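Local structure of beta-galactoside alpha-2,6-sialyltransferase (Photobacterium sp., 2Z4T) at residues Val40-Ile45 / Thr106-Asn111; Ile50-His55 / Glu73-Ser78; Leu247-Asn252 / Pro302-Leu307. The protein probably transfers sialic acid from a CMP-linked donor to galactosides in alpha-2,6 linkage, and is captured here with the product CMP and the acceptor lactose. All coordinates share one frame; numbering follows the deposited sequence.

Interaction 1 of 3, residues Val40-Ile45 / Thr106-Asn111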
ATOM      1  N   VAL A  40      10.979  26.414  16.051  1.00 50.73           N
ATOM      2  CA  VAL A  40      11.540  26.860  14.788  1.00 51.67           C
ATOM      3  C   VAL A  40      12.684  27.791  15.087  1.00 52.36           C
ATOM      4  O   VAL A  40      12.561  28.696  15.923  1.00 52.91           O
ATOM      5  CB  VAL A  40      10.534  27.685  13.955  1.00 52.03           C
ATOM      6  CG1 VAL A  40      11.058  27.891  12.552  1.00 51.84           C
ATOM      7  CG2 VAL A  40       9.169  27.020  13.911  1.00 52.03           C
ATOM      8  N   ASN A  41      13.791  27.573  14.399  1.00 53.10           N
ATOM      9  CA  ASN A  41      14.867  28.526  14.372  1.00 53.93           C
ATOM     10  C   ASN A  41      15.336  28.793  12.943  1.00 54.79           C
ATOM     11  O   ASN A  41      15.906  27.909  12.294  1.00 54.90           O
ATOM     12  CB  ASN A  41      16.023  28.057  15.229  1.00 53.98           C
ATOM     13  CG  ASN A  41      17.070  29.123  15.373  1.00 55.14           C
ATOM     14  OD1 ASN A  41      18.055  29.143  14.635  1.00 55.65           O
ATOM     15  ND2 ASN A  41      16.828  30.065  16.278  1.00 56.14           N
ATOM     16  N   LEU A  42      15.094  30.015  12.470  1.00 55.45           N
ATOM     17  CA  LEU A  42      15.330  30.374  11.070  1.00 56.29           C
ATOM     18  C   LEU A  42      16.252  31.555  10.911  1.00 56.34           C
ATOM     19  O   LEU A  42      16.063  32.592  11.544  1.00 55.98           O
ATOM     20  CB  LEU A  42      14.015  30.721  10.371  1.00 56.58           C
ATOM     21  CG  LEU A  42      13.052  29.563  10.153  1.00 58.51           C
ATOM     22  CD1 LEU A  42      11.696  30.105   9.704  1.00 59.95           C
ATOM     23  CD2 LEU A  42      13.611  28.497   9.173  1.00 60.27           C
ATOM     24  N   GLU A  43      17.233  31.395  10.032  1.00 56.80           N
ATOM     25  CA  GLU A  43      18.133  32.472   9.660  1.00 57.14           C
ATOM     26  C   GLU A  43      17.417  33.336   8.640  1.00 56.69           C
ATOM     27  O   GLU A  43      16.859  32.805   7.694  1.00 56.64           O
ATOM     28  CB  GLU A  43      19.419  31.896   9.055  1.00 57.70           C
ATOM     29  CG  GLU A  43      20.278  31.095  10.040  1.00 59.73           C
ATOM     30  CD  GLU A  43      20.824  31.957  11.182  1.00 63.02           C
ATOM     31  OE1 GLU A  43      20.888  31.446  12.326  1.00 64.19           O
ATOM     32  OE2 GLU A  43      21.172  33.144  10.943  1.00 63.72           O
ATOM     33  N   PRO A  44      17.407  34.664   8.839  1.00 56.92           N
ATOM     34  CA  PRO A  44      16.692  35.558   7.922  1.00 57.46           C
ATOM     35  C   PRO A  44      17.400  35.789   6.581  1.00 58.43           C
ATOM     36  O   PRO A  44      16.753  36.103   5.592  1.00 58.33           O
ATOM     37  CB  PRO A  44      16.635  36.867   8.699  1.00 56.93           C
ATOM     38  CG  PRO A  44      17.805  36.832   9.592  1.00 56.32           C
ATOM     39  CD  PRO A  44      18.040  35.402   9.947  1.00 56.50           C
ATOM     40  N   ILE A  45      18.713  35.604   6.568  1.00 59.87           N
ATOM     41  CA  ILE A  45      19.596  36.077   5.501  1.00 61.32           C
ATOM     42  C   ILE A  45      20.469  34.929   4.996  1.00 62.31           C
ATOM     43  O   ILE A  45      20.709  33.975   5.733  1.00 62.11           O
ATOM     44  CB  ILE A  45      20.449  37.278   6.044  1.00 61.11           C
ATOM     45  CG1 ILE A  45      20.091  38.565   5.324  1.00 61.57           C
ATOM     46  CG2 ILE A  45      21.947  37.060   5.929  1.00 61.39           C
ATOM     47  CD1 ILE A  45      18.854  39.192   5.829  1.00 61.92           C
ATOM     48  N   THR A 106      13.479  40.597   5.301  1.00 42.14           N
ATOM     49  CA  THR A 106      12.974  39.276   4.958  1.00 42.04           C
ATOM     50  C   THR A 106      11.622  38.973   5.608  1.00 41.92           C
ATOM     51  O   THR A 106      11.441  39.165   6.807  1.00 42.21           O
ATOM     52  CB  THR A 106      14.046  38.134   5.074  1.00 41.70           C
ATOM     53  OG1 THR A 106      13.494  36.980   5.730  1.00 44.30           O
ATOM     54  CG2 THR A 106      15.218  38.568   5.801  1.00 41.18           C
ATOM     55  N   LYS A 107      10.676  38.548   4.772  1.00 41.53           N
ATOM     56  CA  LYS A 107       9.316  38.198   5.176  1.00 41.40           C
ATOM     57  C   LYS A 107       9.212  36.699   5.415  1.00 41.28           C
ATOM     58  O   LYS A 107       9.519  35.911   4.522  1.00 41.69           O
ATOM     59  CB  LYS A 107       8.314  38.620   4.087  1.00 41.19           C
ATOM     60  CG  LYS A 107       8.353  40.114   3.725  1.00 40.73           C
ATOM     61  CD  LYS A 107       7.497  40.937   4.686  1.00 41.09           C
ATOM     62  CE  LYS A 107       7.781  42.438   4.612  1.00 41.29           C
ATOM     63  NZ  LYS A 107       7.978  42.899   3.202  1.00 42.07           N
ATOM     64  N   VAL A 108       8.773  36.314   6.612  1.00 41.32           N
ATOM     65  CA  VAL A 108       8.675  34.904   7.021  1.00 41.13           C
ATOM     66  C   VAL A 108       7.218  34.521   7.242  1.00 41.06           C
ATOM     67  O   VAL A 108       6.495  35.217   7.930  1.00 40.63           O
ATOM     68  CB  VAL A 108       9.479  34.629   8.331  1.00 41.24           C
ATOM     69  CG1 VAL A 108       9.219  33.196   8.882  1.00 40.54           C
ATOM     70  CG2 VAL A 108      10.956  34.838   8.091  1.00 41.46           C
ATOM     71  N   THR A 109       6.801  33.408   6.652  1.00 41.31           N
ATOM     72  CA  THR A 109       5.457  32.891   6.841  1.00 41.50           C
ATOM     73  C   THR A 109       5.519  31.495   7.434  1.00 41.23           C
ATOM     74  O   THR A 109       6.152  30.606   6.880  1.00 41.34           O
ATOM     75  CB  THR A 109       4.673  32.854   5.523  1.00 41.50           C
ATOM     76  OG1 THR A 109       4.479  34.187   5.071  1.00 42.70           O
ATOM     77  CG2 THR A 109       3.304  32.264   5.731  1.00 42.88           C
ATOM     78  N   LEU A 110       4.864  31.314   8.572  1.00 41.18           N
ATOM     79  CA  LEU A 110       4.748  30.003   9.178  1.00 41.17           C
ATOM     80  C   LEU A 110       3.296  29.547   9.056  1.00 42.01           C
ATOM     81  O   LEU A 110       2.384  30.167   9.625  1.00 41.99           O
ATOM     82  CB  LEU A 110       5.229  30.024  10.637  1.00 40.55           C
ATOM     83  CG  LEU A 110       6.658  30.545  10.885  1.00 40.24           C
ATOM     84  CD1 LEU A 110       7.047  30.476  12.355  1.00 40.58           C
ATOM     85  CD2 LEU A 110       7.691  29.789  10.076  1.00 41.04           C
ATOM     86  N   ASN A 111       3.093  28.485   8.271  1.00 42.36           N
ATOM     87  CA  ASN A 111       1.818  27.794   8.197  1.00 43.09           C
ATOM     88  C   ASN A 111       1.800  26.776   9.329  1.00 42.64           C
ATOM     89  O   ASN A 111       2.518  25.748   9.274  1.00 43.45           O
ATOM     90  CB  ASN A 111       1.647  27.087   6.836  1.00 43.47           C
ATOM     91  CG  ASN A 111       2.135  27.949   5.652  1.00 46.90           C
ATOM     92  OD1 ASN A 111       1.551  29.002   5.350  1.00 50.48           O
ATOM     93  ND2 ASN A 111       3.217  27.500   4.979  1.00 47.69           N
TER
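Leu42 of strand 39-42 meets Val108 and Leu110 of strand 103-122 in the core of the immunoglobulin-like beta-sandwich. The evidence for facing layers is geometric: the axes of 40-42 and 106-111 approach no closer than 10.8 Å, too far for backbone pairing, and run nearly antiparallel at 159°. The gap is filled by side chains. One branch of Leu42 does the touching, with CD1 lying 4.0 Å from Val108 CG1 and equally far from Leu110 CD2. Its chi1 of -69° sets CG anti to the carbonyl carbon, which carries the methyl across toward the opposing strand. Leu42 and Leu110 slide past one another in opposite senses, whereas Leu42 and Val108 are skewed. A looser contact, Val40 CG2 to Leu110 CD1 at 4.3 Å, extends the apolar seam.

Beyond the strand end the backbones converge, Pro44 and Thr106 having CA atoms 6.0 Å apart. As modelled, Thr106 CG2 touches Pro44 CB at 3.6 Å and Ile45 CD1 at 3.7 Å. A weak hydrogen bond runs from Thr106 OG1 to Pro44 O at 3.4 Å; because CG2 is modelled implausibly near the same oxygen, the exact rotation of Thr106, and with it these methyl contacts, is doubtful. Pro44 O also accepts a hydrogen bond from Asn28 ND2.

Strand 39-42 pairs by its backbone with strand 77-80, while strand 103-122 bonds to strands 26-35 and 88-98. Trp57 of strand 52-61 touches both Pro44 and Val108, and Phe94 of strand 88-98 packs on Pro44 and Ile45.

Interaction 2 of 3, residues Ile50-His55 / Glu73-Ser78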
ATOM      1  N   ILE A  50      28.547  38.770   6.596  1.00 68.73           N
ATOM      2  CA  ILE A  50      27.364  39.422   7.270  1.00 67.22           C
ATOM      3  C   ILE A  50      27.278  39.725   8.806  1.00 65.94           C
ATOM      4  O   ILE A  50      27.081  38.826   9.619  1.00 66.30           O
ATOM      5  CB  ILE A  50      25.994  38.940   6.685  1.00 67.38           C
ATOM      6  CG1 ILE A  50      24.976  40.083   6.738  1.00 67.73           C
ATOM      7  CG2 ILE A  50      25.497  37.628   7.343  1.00 67.72           C
ATOM      8  CD1 ILE A  50      25.387  41.297   5.927  1.00 68.11           C
ATOM      9  N   SER A  51      27.331  41.015   9.155  1.00 63.73           N
ATOM     10  CA  SER A  51      27.255  41.489  10.547  1.00 61.45           C
ATOM     11  C   SER A  51      26.313  42.711  10.698  1.00 59.82           C
ATOM     12  O   SER A  51      26.464  43.705   9.976  1.00 59.53           O
ATOM     13  CB  SER A  51      28.671  41.846  11.039  1.00 61.85           C
ATOM     14  OG  SER A  51      28.693  42.231  12.405  1.00 61.21           O
ATOM     15  N   PHE A  52      25.365  42.651  11.640  1.00 57.39           N
ATOM     16  CA  PHE A  52      24.302  43.666  11.731  1.00 55.13           C
ATOM     17  C   PHE A  52      24.484  44.719  12.816  1.00 54.31           C
ATOM     18  O   PHE A  52      24.788  44.404  13.947  1.00 54.08           O
ATOM     19  CB  PHE A  52      22.931  43.002  11.880  1.00 54.28           C
ATOM     20  CG  PHE A  52      22.439  42.343  10.622  1.00 53.27           C
ATOM     21  CD1 PHE A  52      21.830  43.092   9.622  1.00 51.86           C
ATOM     22  CD2 PHE A  52      22.586  40.972  10.432  1.00 51.77           C
ATOM     23  CE1 PHE A  52      21.386  42.484   8.453  1.00 51.75           C
ATOM     24  CE2 PHE A  52      22.135  40.356   9.266  1.00 51.30           C
ATOM     25  CZ  PHE A  52      21.536  41.111   8.277  1.00 51.34           C
ATOM     26  N   THR A  53      24.258  45.972  12.453  1.00 53.56           N
ATOM     27  CA  THR A  53      24.309  47.088  13.384  1.00 53.41           C
ATOM     28  C   THR A  53      23.011  47.228  14.214  1.00 53.18           C
ATOM     29  O   THR A  53      23.053  47.269  15.443  1.00 52.83           O
ATOM     30  CB  THR A  53      24.564  48.396  12.606  1.00 53.41           C
ATOM     31  OG1 THR A  53      25.785  48.281  11.869  1.00 54.10           O
ATOM     32  CG2 THR A  53      24.646  49.594  13.544  1.00 53.84           C
ATOM     33  N   LYS A  54      21.888  47.375  13.502  1.00 52.63           N
ATOM     34  CA  LYS A  54      20.516  47.384  14.010  1.00 51.77           C
ATOM     35  C   LYS A  54      20.160  45.993  13.480  1.00 50.28           C
ATOM     36  O   LYS A  54      20.658  45.647  12.411  1.00 50.27           O
ATOM     37  CB  LYS A  54      19.777  48.554  13.377  1.00 51.89           C
ATOM     38  CG  LYS A  54      20.257  49.909  13.909  1.00 52.99           C
ATOM     39  CD  LYS A  54      19.985  51.109  12.972  1.00 53.82           C
ATOM     40  CE  LYS A  54      18.538  51.661  13.069  1.00 57.56           C
ATOM     41  NZ  LYS A  54      18.056  52.161  14.418  1.00 59.32           N
ATOM     42  N   HIS A  55      19.245  45.222  14.063  1.00 48.36           N
ATOM     43  CA  HIS A  55      17.953  44.906  13.510  1.00 46.57           C
ATOM     44  C   HIS A  55      16.652  44.923  14.312  1.00 45.20           C
ATOM     45  O   HIS A  55      16.582  45.362  15.458  1.00 45.04           O
ATOM     46  CB  HIS A  55      18.129  43.421  13.174  1.00 47.15           C
ATOM     47  CG  HIS A  55      18.059  42.535  14.386  1.00 49.01           C
ATOM     48  ND1 HIS A  55      18.858  42.724  15.498  1.00 50.92           N
ATOM     49  CD2 HIS A  55      17.240  41.500  14.688  1.00 50.41           C
ATOM     50  CE1 HIS A  55      18.548  41.831  16.422  1.00 50.77           C
ATOM     51  NE2 HIS A  55      17.569  41.075  15.954  1.00 50.47           N
ATOM     52  N   GLU A  73      15.773  39.827  20.142  1.00 71.65           N
ATOM     53  CA  GLU A  73      17.164  40.309  20.252  1.00 70.58           C
ATOM     54  C   GLU A  73      18.256  39.460  19.584  1.00 69.46           C
ATOM     55  O   GLU A  73      19.423  39.868  19.541  1.00 69.55           O
ATOM     56  CB  GLU A  73      17.538  40.634  21.707  1.00 70.90           C
ATOM     57  CG  GLU A  73      16.682  41.760  22.353  1.00 72.50           C
ATOM     58  CD  GLU A  73      16.105  42.774  21.336  1.00 73.51           C
ATOM     59  OE1 GLU A  73      16.831  43.180  20.390  1.00 74.26           O
ATOM     60  OE2 GLU A  73      14.920  43.165  21.488  1.00 73.15           O
ATOM     61  N   SER A  74      17.880  38.296  19.057  1.00 67.46           N
ATOM     62  CA  SER A  74      18.818  37.492  18.295  1.00 65.61           C
ATOM     63  C   SER A  74      18.486  37.646  16.812  1.00 64.13           C
ATOM     64  O   SER A  74      17.336  37.941  16.466  1.00 63.72           O
ATOM     65  CB  SER A  74      18.776  36.024  18.739  1.00 65.85           C
ATOM     66  OG  SER A  74      17.595  35.391  18.296  1.00 65.00           O
ATOM     67  N   ILE A  75      19.483  37.465  15.941  1.00 62.04           N
ATOM     68  CA  ILE A  75      19.251  37.690  14.507  1.00 59.76           C
ATOM     69  C   ILE A  75      18.508  36.522  13.848  1.00 58.06           C
ATOM     70  O   ILE A  75      17.656  36.738  13.000  1.00 57.64           O
ATOM     71  CB  ILE A  75      20.507  38.226  13.711  1.00 59.68           C
ATOM     72  CG1 ILE A  75      21.361  37.100  13.170  1.00 60.09           C
ATOM     73  CG2 ILE A  75      21.310  39.245  14.517  1.00 58.64           C
ATOM     74  CD1 ILE A  75      21.037  36.792  11.724  1.00 61.52           C
ATOM     75  N   SER A  76      18.779  35.298  14.270  1.00 56.19           N
ATOM     76  CA  SER A  76      17.935  34.210  13.821  1.00 55.08           C
ATOM     77  C   SER A  76      16.607  34.195  14.596  1.00 54.17           C
ATOM     78  O   SER A  76      16.558  34.543  15.772  1.00 53.92           O
ATOM     79  CB  SER A  76      18.659  32.868  13.896  1.00 54.98           C
ATOM     80  OG  SER A  76      18.579  32.317  15.186  1.00 55.49           O
ATOM     81  N   LEU A  77      15.535  33.815  13.910  1.00 53.23           N
ATOM     82  CA  LEU A  77      14.187  33.808  14.474  1.00 52.26           C
ATOM     83  C   LEU A  77      13.921  32.535  15.267  1.00 51.45           C
ATOM     84  O   LEU A  77      13.972  31.434  14.728  1.00 51.03           O
ATOM     85  CB  LEU A  77      13.150  33.929  13.354  1.00 52.18           C
ATOM     86  CG  LEU A  77      11.673  33.772  13.737  1.00 52.53           C
ATOM     87  CD1 LEU A  77      11.123  35.032  14.449  1.00 51.27           C
ATOM     88  CD2 LEU A  77      10.827  33.385  12.521  1.00 50.58           C
ATOM     89  N   SER A  78      13.626  32.698  16.548  1.00 50.75           N
ATOM     90  CA  SER A  78      13.320  31.567  17.390  1.00 50.29           C
ATOM     91  C   SER A  78      11.909  31.686  17.976  1.00 49.91           C
ATOM     92  O   SER A  78      11.608  32.632  18.713  1.00 49.96           O
ATOM     93  CB  SER A  78      14.367  31.456  18.486  1.00 50.21           C
ATOM     94  OG  SER A  78      14.550  30.099  18.806  1.00 51.47           O
TER
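The backbones of 50-55 and 73-78 stay apart, the nearest CA atoms across them being those of His55 and Ile75 at 7.4 Å, and the first segment turns a corner at Thr53 and Lys54. The contact lies at the surface of the same immunoglobulin-like beta-sandwich, where the start of strand 52-61 faces the loop leading into strand 77-80. Phe52 and His55, on either side of the corner, both direct their CB atoms at that loop, and Ile75 answers with two different branches.

The imidazole of His55 carries most of the contact. Its chi1 of 76° tucks CG between the backbone N and the carbonyl carbon, and the ring reaches the loop backbone as a flat plate. Ile75 CG2 sits over the centre of one face, 4.2 Å above the plane. Glu73 O approaches near the ring plane, at the edge, 3.8 Å from His55 CE1. His55 NE2 gives a weak hydrogen bond to Ser74 O, 3.2 Å long and bent to 136° at the hydrogen; a further weak bond to Lys72 O shares this nitrogen. The carboxylate of Glu73 remains at a distance, Glu73 OE1 lying 5.0 Å from His55 NE2, so the two do not pair; a modest through-space influence on the imidazole is possible.

The other branch of Ile75 goes to the phenylalanine: CD1 reaches Phe52 CE2 at 4.5 Å, a loose apolar contact. Phe52 also meets Phe94 edge-to-face, and Ile75 O accepts from Trp57 NE1, which ties the loop to strand 52-61 further along.

Within the loop, Ser74 OG donates to Ser76 O at 2.9 Å, lying in the carbonyl plane with a C=O...OG angle of 156°.

Interaction 3 of 3, residues Leu247-Asn252 / Pro302-Leu307; sequences LNKTDN and PSLHEL
Glu306 reaches across to Thr250 and Lys249 where two helices of the GT-B sialyltransferase domain begin, 249-265 and 305-311. Its chain is extended beyond CG, which brings the carboxylate to the start of helix 249-265. Glu306 OE1 accepts two hydrogen bonds: Thr250 OG1 meets the anti lone pair at 2.5 Å, a length short enough to be doubtful in detail, while Thr250 N comes from above the carboxylate plane at 3.2 Å. Thr250 can supply both because OG1 stands beside its own backbone N (chi1 -51°). The other oxygen, Glu306 OE2, takes a bond from a water at 2.7 Å, and that water accepts from Lys249 N. Two N-H groups of the first helical turn are thus served by one carboxylate, directly or through water, and the helix end would tend to stabilise its negative charge.

Lys249 crosses Glu306 at about a right angle. The chain is straight until chi4 (65°) bends NZ aside to the carbonyls of Thr246 and Arg244; Lys249 NZ stays 5.0 Å from Glu306 OE2. Ser303, which with Glu301 forms a magnesium site, presents its backbone O to the lysine methylenes, 3.3 Å from Lys249 CE.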
ATOM      1  N   LEU A 247     -28.549 -15.259   4.209  1.00 43.70           N
ATOM      2  CA  LEU A 247     -29.910 -14.735   4.401  1.00 44.32           C
ATOM      3  C   LEU A 247     -29.839 -13.400   5.121  1.00 44.85           C
ATOM      4  O   LEU A 247     -28.996 -13.217   6.012  1.00 45.21           O
ATOM      5  CB  LEU A 247     -30.751 -15.645   5.296  1.00 43.79           C
ATOM      6  CG  LEU A 247     -30.920 -17.132   5.022  1.00 44.25           C
ATOM      7  CD1 LEU A 247     -31.950 -17.662   5.990  1.00 43.81           C
ATOM      8  CD2 LEU A 247     -31.323 -17.387   3.574  1.00 44.51           C
ATOM      9  N   ASN A 248     -30.742 -12.484   4.769  1.00 45.05           N
ATOM     10  CA  ASN A 248     -30.891 -11.241   5.511  1.00 44.86           C
ATOM     11  C   ASN A 248     -29.558 -10.494   5.607  1.00 44.27           C
ATOM     12  O   ASN A 248     -29.112 -10.123   6.689  1.00 44.38           O
ATOM     13  CB  ASN A 248     -31.488 -11.539   6.896  1.00 44.88           C
ATOM     14  CG  ASN A 248     -32.924 -12.081   6.810  1.00 47.63           C
ATOM     15  OD1 ASN A 248     -33.845 -11.381   6.351  1.00 51.07           O
ATOM     16  ND2 ASN A 248     -33.126 -13.321   7.260  1.00 47.92           N
ATOM     17  N   LYS A 249     -28.922 -10.281   4.463  1.00 43.66           N
ATOM     18  CA  LYS A 249     -27.606  -9.663   4.432  1.00 43.18           C
ATOM     19  C   LYS A 249     -27.609  -8.362   5.189  1.00 43.61           C
ATOM     20  O   LYS A 249     -26.719  -8.104   6.007  1.00 43.87           O
ATOM     21  CB  LYS A 249     -27.146  -9.430   2.995  1.00 42.88           C
ATOM     22  CG  LYS A 249     -26.834 -10.718   2.267  1.00 41.86           C
ATOM     23  CD  LYS A 249     -26.369 -10.496   0.838  1.00 38.28           C
ATOM     24  CE  LYS A 249     -26.057 -11.847   0.192  1.00 37.74           C
ATOM     25  NZ  LYS A 249     -27.288 -12.686   0.050  1.00 34.46           N
ATOM     26  N   THR A 250     -28.627  -7.547   4.937  1.00 43.82           N
ATOM     27  CA  THR A 250     -28.674  -6.209   5.514  1.00 43.94           C
ATOM     28  C   THR A 250     -28.772  -6.274   7.043  1.00 43.35           C
ATOM     29  O   THR A 250     -28.040  -5.575   7.746  1.00 43.42           O
ATOM     30  CB  THR A 250     -29.754  -5.325   4.817  1.00 44.45           C
ATOM     31  OG1 THR A 250     -29.538  -5.394   3.391  1.00 44.99           O
ATOM     32  CG2 THR A 250     -29.654  -3.853   5.261  1.00 42.40           C
ATOM     33  N   ASP A 251     -29.621  -7.158   7.547  1.00 42.74           N
ATOM     34  CA  ASP A 251     -29.653  -7.452   8.980  1.00 42.60           C
ATOM     35  C   ASP A 251     -28.254  -7.792   9.529  1.00 42.73           C
ATOM     36  O   ASP A 251     -27.853  -7.225  10.548  1.00 43.14           O
ATOM     37  CB  ASP A 251     -30.656  -8.565   9.295  1.00 42.34           C
ATOM     38  CG  ASP A 251     -32.123  -8.115   9.123  1.00 44.06           C
ATOM     39  OD1 ASP A 251     -32.388  -6.891   9.086  1.00 45.22           O
ATOM     40  OD2 ASP A 251     -33.018  -8.989   9.029  1.00 45.32           O
ATOM     41  N   ASN A 252     -27.512  -8.671   8.842  1.00 42.05           N
ATOM     42  CA  ASN A 252     -26.195  -9.130   9.303  1.00 41.97           C
ATOM     43  C   ASN A 252     -25.193  -7.999   9.378  1.00 41.78           C
ATOM     44  O   ASN A 252     -24.421  -7.892  10.327  1.00 41.43           O
ATOM     45  CB  ASN A 252     -25.619 -10.219   8.390  1.00 42.25           C
ATOM     46  CG  ASN A 252     -26.155 -11.617   8.712  1.00 42.27           C
ATOM     47  OD1 ASN A 252     -27.336 -11.915   8.520  1.00 43.42           O
ATOM     48  ND2 ASN A 252     -25.276 -12.481   9.185  1.00 40.45           N
ATOM     49  N   PRO A 302     -25.468 -10.278  -8.612  1.00 41.74           N
ATOM     50  CA  PRO A 302     -26.690  -9.613  -8.139  1.00 41.83           C
ATOM     51  C   PRO A 302     -26.918  -9.734  -6.622  1.00 41.65           C
ATOM     52  O   PRO A 302     -27.388  -8.785  -5.994  1.00 41.43           O
ATOM     53  CB  PRO A 302     -27.814 -10.311  -8.925  1.00 41.45           C
ATOM     54  CG  PRO A 302     -27.151 -10.933 -10.101  1.00 41.74           C
ATOM     55  CD  PRO A 302     -25.718 -11.212  -9.730  1.00 41.45           C
ATOM     56  N   SER A 303     -26.570 -10.874  -6.032  1.00 41.85           N
ATOM     57  CA  SER A 303     -26.834 -11.074  -4.604  1.00 42.44           C
ATOM     58  C   SER A 303     -26.000 -10.161  -3.698  1.00 42.09           C
ATOM     59  O   SER A 303     -26.342  -9.959  -2.539  1.00 42.07           O
ATOM     60  CB  SER A 303     -26.697 -12.550  -4.204  1.00 42.60           C
ATOM     61  OG  SER A 303     -25.336 -12.937  -4.141  1.00 45.07           O
ATOM     62  N   LEU A 304     -24.926  -9.583  -4.237  1.00 41.97           N
ATOM     63  CA  LEU A 304     -24.099  -8.638  -3.476  1.00 41.50           C
ATOM     64  C   LEU A 304     -24.466  -7.151  -3.664  1.00 42.01           C
ATOM     65  O   LEU A 304     -23.825  -6.263  -3.070  1.00 42.30           O
ATOM     66  CB  LEU A 304     -22.611  -8.897  -3.742  1.00 40.75           C
ATOM     67  CG  LEU A 304     -22.156 -10.309  -3.361  1.00 40.06           C
ATOM     68  CD1 LEU A 304     -20.749 -10.608  -3.895  1.00 36.50           C
ATOM     69  CD2 LEU A 304     -22.275 -10.577  -1.842  1.00 36.55           C
ATOM     70  N   HIS A 305     -25.497  -6.876  -4.461  1.00 42.23           N
ATOM     71  CA  HIS A 305     -26.009  -5.500  -4.600  1.00 43.03           C
ATOM     72  C   HIS A 305     -26.338  -4.876  -3.239  1.00 43.03           C
ATOM     73  O   HIS A 305     -26.038  -3.694  -3.016  1.00 42.86           O
ATOM     74  CB  HIS A 305     -27.218  -5.420  -5.550  1.00 42.76           C
ATOM     75  CG  HIS A 305     -26.890  -5.691  -6.990  1.00 43.78           C
ATOM     76  ND1 HIS A 305     -27.800  -5.501  -8.006  1.00 45.24           N
ATOM     77  CD2 HIS A 305     -25.755  -6.129  -7.587  1.00 45.38           C
ATOM     78  CE1 HIS A 305     -27.247  -5.820  -9.164  1.00 44.61           C
ATOM     79  NE2 HIS A 305     -26.005  -6.202  -8.939  1.00 45.23           N
ATOM     80  N   GLU A 306     -26.917  -5.667  -2.329  1.00 43.37           N
ATOM     81  CA  GLU A 306     -27.164  -5.202  -0.942  1.00 44.29           C
ATOM     82  C   GLU A 306     -25.877  -4.685  -0.286  1.00 43.69           C
ATOM     83  O   GLU A 306     -25.876  -3.607   0.326  1.00 43.74           O
ATOM     84  CB  GLU A 306     -27.777  -6.304  -0.064  1.00 44.01           C
ATOM     85  CG  GLU A 306     -29.257  -6.189   0.211  1.00 45.66           C
ATOM     86  CD  GLU A 306     -29.832  -7.466   0.852  1.00 46.78           C
ATOM     87  OE1 GLU A 306     -30.147  -7.442   2.071  1.00 49.22           O
ATOM     88  OE2 GLU A 306     -29.952  -8.503   0.136  1.00 48.62           O
ATOM     89  N   LEU A 307     -24.786  -5.443  -0.420  1.00 43.13           N
ATOM     90  CA  LEU A 307     -23.507  -5.031   0.171  1.00 42.70           C
ATOM     91  C   LEU A 307     -22.974  -3.784  -0.518  1.00 42.38           C
ATOM     92  O   LEU A 307     -22.515  -2.844   0.146  1.00 41.93           O
ATOM     93  CB  LEU A 307     -22.466  -6.161   0.137  1.00 42.67           C
ATOM     94  CG  LEU A 307     -21.113  -5.759   0.724  1.00 41.54           C
ATOM     95  CD1 LEU A 307     -21.239  -5.460   2.196  1.00 40.24           C
ATOM     96  CD2 LEU A 307     -20.094  -6.829   0.491  1.00 41.20           C
TER
HETATM   97  O   HOH W   1     -30.035 -10.593   1.861  1.00 41.21           O

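Overall arrangement
Interactions 1 and 2 belong to one immunoglobulin-like domain, their centres 12 Å apart, and all four of their segments come early in the chain, with 50-55 and 73-78 falling between 40-45 and 106-111. They touch directly: strands 39-42 and 77-80 are antiparallel neighbours, and Asn41 ND2 hydrogen-bonds Ser76 OG. Interaction 3 follows later in sequence, in the GT-B sialyltransferase domain, its centre about 57 Å from that of interaction 1 and 69 Å from that of interaction 2. The long strand 103-122 carries the chain from sandwich to catalytic domain. Two contacts therefore lie within the N-terminal sandwich, whereas the third joins helix starts next to a magnesium site.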